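Local coordinates for GDSL-like protein (Collinsella aerofaciens ATCC 25986, PDB 7BXD) that probably hydrolyses acyl esters as a GDSL-like acylhydrolase of the SGNH hydrolase superfamily, its natural substrate not being established, at residues I52-H57 and P223-L229; F110-L116 and A178-A182. All coordinates share one frame; numbering follows the deposited sequence. Where two conformers were deposited one is given.

Contact 1 (I52-H57 and P223-L229)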
loop_
_atom_site.group_PDB
_atom_site.type_symbol
_atom_site.label_atom_id
_atom_site.label_comp_id
_atom_site.label_asym_id
_atom_site.label_seq_id
_atom_site.Cartn_x
_atom_site.Cartn_y
_atom_site.Cartn_z
ATOM N N ILE A 52 -2.724 16.104 -1.883
ATOM C CA ILE A 52 -2.107 16.027 -0.559
ATOM C C ILE A 52 -1.365 14.721 -0.332
ATOM O O ILE A 52 -0.674 14.585 0.694
ATOM C CB ILE A 52 -3.089 16.284 0.610
ATOM C CG1 ILE A 52 -4.061 15.108 0.815
ATOM C CG2 ILE A 52 -3.838 17.605 0.411
ATOM C CD1 ILE A 52 -4.742 15.133 2.178
ATOM N N SER A 53 -1.502 13.743 -1.228
ATOM C CA SER A 53 -0.907 12.433 -0.996
ATOM C C SER A 53 0.618 12.536 -0.968
ATOM O O SER A 53 1.223 13.477 -1.501
ATOM C CB SER A 53 -1.299 11.495 -2.134
ATOM O OG SER A 53 -0.637 10.242 -1.968
ATOM N N TRP A 54 1.249 11.529 -0.353
ATOM C CA TRP A 54 2.699 11.400 -0.450
ATOM C C TRP A 54 3.165 11.397 -1.896
ATOM O O TRP A 54 4.303 11.814 -2.181
ATOM C CB TRP A 54 3.169 10.144 0.288
ATOM C CG TRP A 54 2.565 8.858 -0.183
ATOM C CD1 TRP A 54 1.421 8.264 0.309
ATOM C CD2 TRP A 54 3.060 7.975 -1.208
ATOM N NE1 TRP A 54 1.192 7.071 -0.339
ATOM C CE2 TRP A 54 2.179 6.867 -1.275
ATOM C CE3 TRP A 54 4.181 7.999 -2.062
ATOM C CZ2 TRP A 54 2.394 5.796 -2.139
ATOM C CZ3 TRP A 54 4.396 6.921 -2.919
ATOM C CH2 TRP A 54 3.502 5.846 -2.957
ATOM N N THR A 55 2.321 10.922 -2.838
ATOM C CA THR A 55 2.751 10.876 -4.240
ATOM C C THR A 55 3.069 12.264 -4.777
ATOM O O THR A 55 3.891 12.404 -5.695
ATOM C CB THR A 55 1.665 10.248 -5.125
ATOM O OG1 THR A 55 0.435 10.984 -5.044
ATOM C CG2 THR A 55 1.392 8.799 -4.703
ATOM N N SER A 56 2.423 13.294 -4.235
ATOM C CA SER A 56 2.622 14.661 -4.735
ATOM C C SER A 56 3.955 15.253 -4.298
ATOM O O SER A 56 4.400 16.253 -4.886
ATOM C CB SER A 56 1.481 15.576 -4.268
ATOM O OG SER A 56 1.573 15.843 -2.873
ATOM N N HIS A 57 4.587 14.677 -3.273
ATOM C CA HIS A 57 5.870 15.151 -2.773
ATOM C C HIS A 57 7.034 14.321 -3.298
ATOM O O HIS A 57 8.180 14.778 -3.271
ATOM C CB HIS A 57 5.896 15.053 -1.235
ATOM C CG HIS A 57 4.858 15.878 -0.552
ATOM N ND1 HIS A 57 5.059 17.203 -0.251
ATOM C CD2 HIS A 57 3.625 15.558 -0.087
ATOM C CE1 HIS A 57 3.979 17.675 0.348
ATOM N NE2 HIS A 57 3.098 16.695 0.469
ATOM N N PRO A 223 -2.413 16.321 5.576
ATOM C CA PRO A 223 -1.389 16.781 4.622
ATOM C C PRO A 223 0.025 16.677 5.205
ATOM O O PRO A 223 0.951 16.212 4.525
ATOM C CB PRO A 223 -1.844 18.223 4.314
ATOM C CG PRO A 223 -3.354 18.145 4.442
ATOM C CD PRO A 223 -3.583 17.233 5.635
ATOM N N ALA A 224 0.210 17.050 6.481
ATOM C CA ALA A 224 1.535 16.952 7.097
ATOM C C ALA A 224 1.959 15.492 7.247
ATOM O O ALA A 224 3.144 15.167 7.088
ATOM C CB ALA A 224 1.547 17.635 8.463
ATOM N N GLY A 225 1.013 14.601 7.585
ATOM C CA GLY A 225 1.347 13.179 7.679
ATOM C C GLY A 225 1.802 12.613 6.344
ATOM O O GLY A 225 2.760 11.847 6.286
ATOM N N TYR A 226 1.120 12.989 5.248
ATOM C CA TYR A 226 1.529 12.488 3.943
ATOM C C TYR A 226 2.868 13.056 3.521
ATOM O O TYR A 226 3.653 12.348 2.878
ATOM C CB TYR A 226 0.460 12.824 2.881
ATOM C CG TYR A 226 -0.727 11.892 2.886
ATOM C CD1 TYR A 226 -0.542 10.524 2.689
ATOM C CD2 TYR A 226 -2.032 12.371 3.026
ATOM C CE1 TYR A 226 -1.598 9.632 2.711
ATOM C CE2 TYR A 226 -3.109 11.496 3.025
ATOM C CZ TYR A 226 -2.895 10.120 2.877
ATOM O OH TYR A 226 -3.942 9.221 2.916
ATOM N N GLU A 227 3.162 14.313 3.887
ATOM C CA GLU A 227 4.486 14.850 3.590
ATOM C C GLU A 227 5.571 14.078 4.329
ATOM O O GLU A 227 6.614 13.738 3.750
ATOM C CB GLU A 227 4.524 16.349 3.927
ATOM C CG GLU A 227 5.802 17.060 3.416
ATOM C CD GLU A 227 6.915 17.211 4.465
ATOM O OE1 GLU A 227 6.814 16.671 5.595
ATOM O OE2 GLU A 227 7.933 17.852 4.140
ATOM N N ARG A 228 5.342 13.799 5.615
ATOM C CA ARG A 228 6.320 13.025 6.381
ATOM C C ARG A 228 6.465 11.623 5.815
ATOM O O ARG A 228 7.589 11.126 5.651
ATOM C CB ARG A 228 5.880 13.018 7.850
ATOM C CG ARG A 228 6.803 12.197 8.745
ATOM C CD ARG A 228 6.476 12.451 10.197
ATOM N NE ARG A 228 7.249 11.570 11.069
ATOM C CZ ARG A 228 7.721 11.889 12.259
ATOM N NH1 ARG A 228 7.648 13.130 12.716
ATOM N NH2 ARG A 228 8.325 10.949 12.984
ATOM N N LEU A 229 5.350 10.982 5.474
ATOM C CA LEU A 229 5.423 9.651 4.881
ATOM C C LEU A 229 6.218 9.670 3.578
ATOM O O LEU A 229 6.973 8.740 3.301
ATOM C CB LEU A 229 4.011 9.102 4.661
ATOM C CG LEU A 229 3.882 7.603 4.471
ATOM C CD1 LEU A 229 4.219 6.858 5.779
ATOM C CD2 LEU A 229 2.473 7.267 4.036
HETATM O O HOH W 1 0.626 16.657 1.797
#
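Pro223, at the first turn of helix 223-240, meets Ile52 through its ring: Pro223 CG lies 4.0 Å from Ile52 CD1, with the CG2 branch of the isoleucine close by. Its carbonyl oxygen accepts from a water, 2.8 Å from Pro223 O, which also donates to Ile52 O and lies in the plane of the His57 ring, next to NE2. One turn on, Tyr226 fills the middle of the contact. Its CB approaches Ile52 O, and the backbone of Ser53 crosses above the phenol, Ser53 CA standing 4.2 Å from the centroid of the Tyr226 ring as a CH-pi contact. Ile52 CD1 reaches CD2 on one flank of that ring; on the other, Tyr226 CD1 comes in at the edge of the Trp54 indole, 3.8 Å from Trp54 CD1. The hydroxyl of Tyr226 is held beyond the contact by Asp42 O, as the indole NE1 is by Thr38 O. Glu227 follows with its aliphatic part: Glu227 CG sits over one face of the His57 imidazole, 3.9 Å from the ring centroid, and the bend at chi2 (-97°) carries the carboxylate on toward His231, with which it makes a weak bond. Leu229 ends the row, its CD2 touching Trp54 CD1. The loop entering helix 55-61 thus meets the C-terminal helix, 223-240, of the alpha/beta/alpha fold through apolar and C-H contacts, some set against the carbonyls of Ile52 and Tyr226, while one water bonded to Ile52 O, Pro223 O and His57 NE2 makes the polar link.

Contact 2 (F110-L116 and A178-A182)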
loop_
_atom_site.group_PDB
_atom_site.type_symbol
_atom_site.label_atom_id
_atom_site.label_comp_id
_atom_site.label_asym_id
_atom_site.label_seq_id
_atom_site.Cartn_x
_atom_site.Cartn_y
_atom_site.Cartn_z
ATOM N N PHE A 110 -7.097 -6.931 5.634
ATOM C CA PHE A 110 -7.170 -7.247 7.051
ATOM C C PHE A 110 -8.521 -6.802 7.620
ATOM O O PHE A 110 -9.246 -7.588 8.232
ATOM C CB PHE A 110 -6.017 -6.529 7.759
ATOM C CG PHE A 110 -6.219 -6.359 9.254
ATOM C CD1 PHE A 110 -6.370 -7.472 10.094
ATOM C CD2 PHE A 110 -6.245 -5.088 9.801
ATOM C CE1 PHE A 110 -6.543 -7.292 11.468
ATOM C CE2 PHE A 110 -6.419 -4.912 11.164
ATOM C CZ PHE A 110 -6.574 -6.018 11.998
ATOM N N SER A 111 -8.883 -5.528 7.425
ATOM C CA SER A 111 -10.047 -4.982 8.114
ATOM C C SER A 111 -11.364 -5.520 7.567
ATOM O O SER A 111 -12.367 -5.516 8.294
ATOM C CB SER A 111 -10.017 -3.448 8.112
ATOM O OG SER A 111 -10.295 -2.912 6.840
ATOM N N ARG A 112 -11.400 -5.957 6.306
ATOM C CA ARG A 112 -12.623 -6.464 5.692
ATOM C C ARG A 112 -12.569 -7.966 5.430
ATOM O O ARG A 112 -13.313 -8.473 4.596
ATOM C CB ARG A 112 -12.981 -5.649 4.439
ATOM C CG ARG A 112 -13.103 -4.154 4.698
ATOM C CD ARG A 112 -14.081 -3.876 5.821
ATOM N NE ARG A 112 -14.476 -2.475 5.849
ATOM C CZ ARG A 112 -14.879 -1.842 6.942
ATOM N NH1 ARG A 112 -14.928 -2.490 8.098
ATOM N NH2 ARG A 112 -15.218 -0.562 6.884
ATOM N N ASN A 113 -11.732 -8.703 6.165
ATOM C CA ASN A 113 -11.890 -10.151 6.295
ATOM C C ASN A 113 -11.686 -10.894 4.976
ATOM O O ASN A 113 -12.448 -11.783 4.611
ATOM C CB ASN A 113 -13.226 -10.454 6.970
ATOM C CG ASN A 113 -13.281 -9.785 8.293
ATOM O OD1 ASN A 113 -12.456 -10.078 9.153
ATOM N ND2 ASN A 113 -14.184 -8.825 8.464
ATOM N N VAL A 114 -10.634 -10.533 4.261
ATOM C CA VAL A 114 -10.196 -11.355 3.124
ATOM C C VAL A 114 -9.554 -12.630 3.664
ATOM O O VAL A 114 -8.635 -12.550 4.506
ATOM C CB VAL A 114 -9.199 -10.557 2.271
ATOM C CG1 VAL A 114 -8.410 -11.467 1.337
ATOM C CG2 VAL A 114 -9.951 -9.485 1.508
ATOM N N PRO A 115 -9.994 -13.811 3.238
ATOM C CA PRO A 115 -9.341 -15.044 3.697
ATOM C C PRO A 115 -7.853 -15.037 3.365
ATOM O O PRO A 115 -7.441 -14.629 2.277
ATOM C CB PRO A 115 -10.086 -16.146 2.932
ATOM C CG PRO A 115 -11.429 -15.536 2.560
ATOM C CD PRO A 115 -11.071 -14.087 2.270
ATOM N N LEU A 116 -7.035 -15.534 4.289
ATOM C CA LEU A 116 -5.594 -15.438 4.089
ATOM C C LEU A 116 -5.103 -16.403 3.010
ATOM O O LEU A 116 -4.296 -16.031 2.161
ATOM C CB LEU A 116 -4.897 -15.676 5.429
ATOM C CG LEU A 116 -3.442 -15.263 5.509
ATOM C CD1 LEU A 116 -3.309 -13.721 5.505
ATOM C CD2 LEU A 116 -2.771 -15.831 6.767
ATOM N N ALA A 178 -0.512 -11.049 10.380
ATOM C CA ALA A 178 -0.613 -12.246 9.544
ATOM C C ALA A 178 -0.610 -11.861 8.067
ATOM O O ALA A 178 -0.055 -12.588 7.223
ATOM C CB ALA A 178 -1.886 -13.028 9.893
ATOM N N TYR A 179 -1.314 -10.769 7.719
ATOM C CA TYR A 179 -1.342 -10.297 6.340
ATOM C C TYR A 179 0.036 -9.768 5.930
ATOM O O TYR A 179 0.499 -10.022 4.804
ATOM C CB TYR A 179 -2.437 -9.228 6.156
ATOM C CG TYR A 179 -3.833 -9.793 6.301
ATOM C CD1 TYR A 179 -4.378 -10.044 7.575
ATOM C CD2 TYR A 179 -4.580 -10.119 5.178
ATOM C CE1 TYR A 179 -5.642 -10.604 7.703
ATOM C CE2 TYR A 179 -5.860 -10.697 5.296
ATOM C CZ TYR A 179 -6.378 -10.940 6.571
ATOM O OH TYR A 179 -7.629 -11.479 6.744
ATOM N N VAL A 180 0.699 -9.019 6.813
ATOM C CA VAL A 180 2.045 -8.539 6.507
ATOM C C VAL A 180 2.985 -9.711 6.241
ATOM O O VAL A 180 3.751 -9.705 5.271
ATOM C CB VAL A 180 2.566 -7.611 7.625
ATOM C CG1 VAL A 180 3.987 -7.209 7.355
ATOM C CG2 VAL A 180 1.662 -6.341 7.738
ATOM N N ARG A 181 2.944 -10.736 7.097
ATOM C CA ARG A 181 3.819 -11.895 6.908
ATOM C C ARG A 181 3.530 -12.557 5.584
ATOM O O ARG A 181 4.454 -12.977 4.874
ATOM C CB ARG A 181 3.608 -12.875 8.063
ATOM C CG ARG A 181 4.366 -12.512 9.318
ATOM C CD ARG A 181 4.449 -13.708 10.308
ATOM N NE ARG A 181 3.145 -14.316 10.591
ATOM C CZ ARG A 181 2.286 -13.895 11.514
ATOM N NH1 ARG A 181 2.582 -12.859 12.287
ATOM N NH2 ARG A 181 1.124 -14.523 11.663
ATOM N N ALA A 182 2.249 -12.697 5.237
ATOM C CA ALA A 182 1.907 -13.328 3.953
ATOM C C ALA A 182 2.516 -12.529 2.795
ATOM O O ALA A 182 3.090 -13.098 1.851
ATOM C CB ALA A 182 0.392 -13.408 3.810
#
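Tyr179 reaches from helix 176-189 into the bend formed by Phe110 to Leu116, and its side chain meets a different partner at nearly every step. With CG anti to its own carbonyl carbon (chi1 -68°), the ring leaves CB directed at the loop and slides between two residues. At the near end, Tyr179 CG and CD2 lie under a leucine methyl, Leu116 CD1 being 3.8 Å from Tyr179 CD2. That methyl stands over one face of the phenol, displaced toward the rim, and it also reaches Ala182 CB, one turn further along the same helix. The opposite face is taken by backbone: Phe110 CA sits almost over the ring centre, 3.8 Å from the Tyr179 centroid and 13° off the normal, while Phe110 CB touches CD1. Further out, Tyr179 CE1 comes to the edge of the Phe110 ring, 4.0 Å from Phe110 CD1, the two side chains crossing at about a right angle.

In this three-layered alpha/beta/alpha fold of the SGNH hydrolases, the sandwiched ring ties helix 176-189 to the chain where it runs out of the short helix 107-111. Phe127, on helix 127-141, adds an edge-to-face ring contact to Tyr179.

At the tip the hydroxyl donates to Val114 O, with 2.7 Å between Tyr179 OH and that oxygen. The carbonyl oxygen lies at the ring's edge, and the donor is tilted 21° out of the carbonyl plane. A phenylalanine at this position is likely to leave the Val114 carbonyl without this donor. Asn170 ND2 adds a weak bond to the same hydroxyl, and its amide also holds Phe110 O.

Contact 1 and contact 2 lie on opposite sides of the chain's centre, their own centres 26 Å apart and their nearest atoms about 14 Å apart, so neither touches the other. Along the sequence they are nested: 110-116 and 178-182 both fall between 52-57 and 223-229. Contact 1 joins helix 55-61 to the last helix, 223-240, whereas contact 2 joins the end of helix 107-111 to helix 176-189. The five-stranded parallel sheet, ordered 2-1-3-4-5, has four of its five strands in the span that contact 1 closes; only 30-35 precedes it. Sequence-distant segments are thus brought together at two separate places within one hydrolase domain.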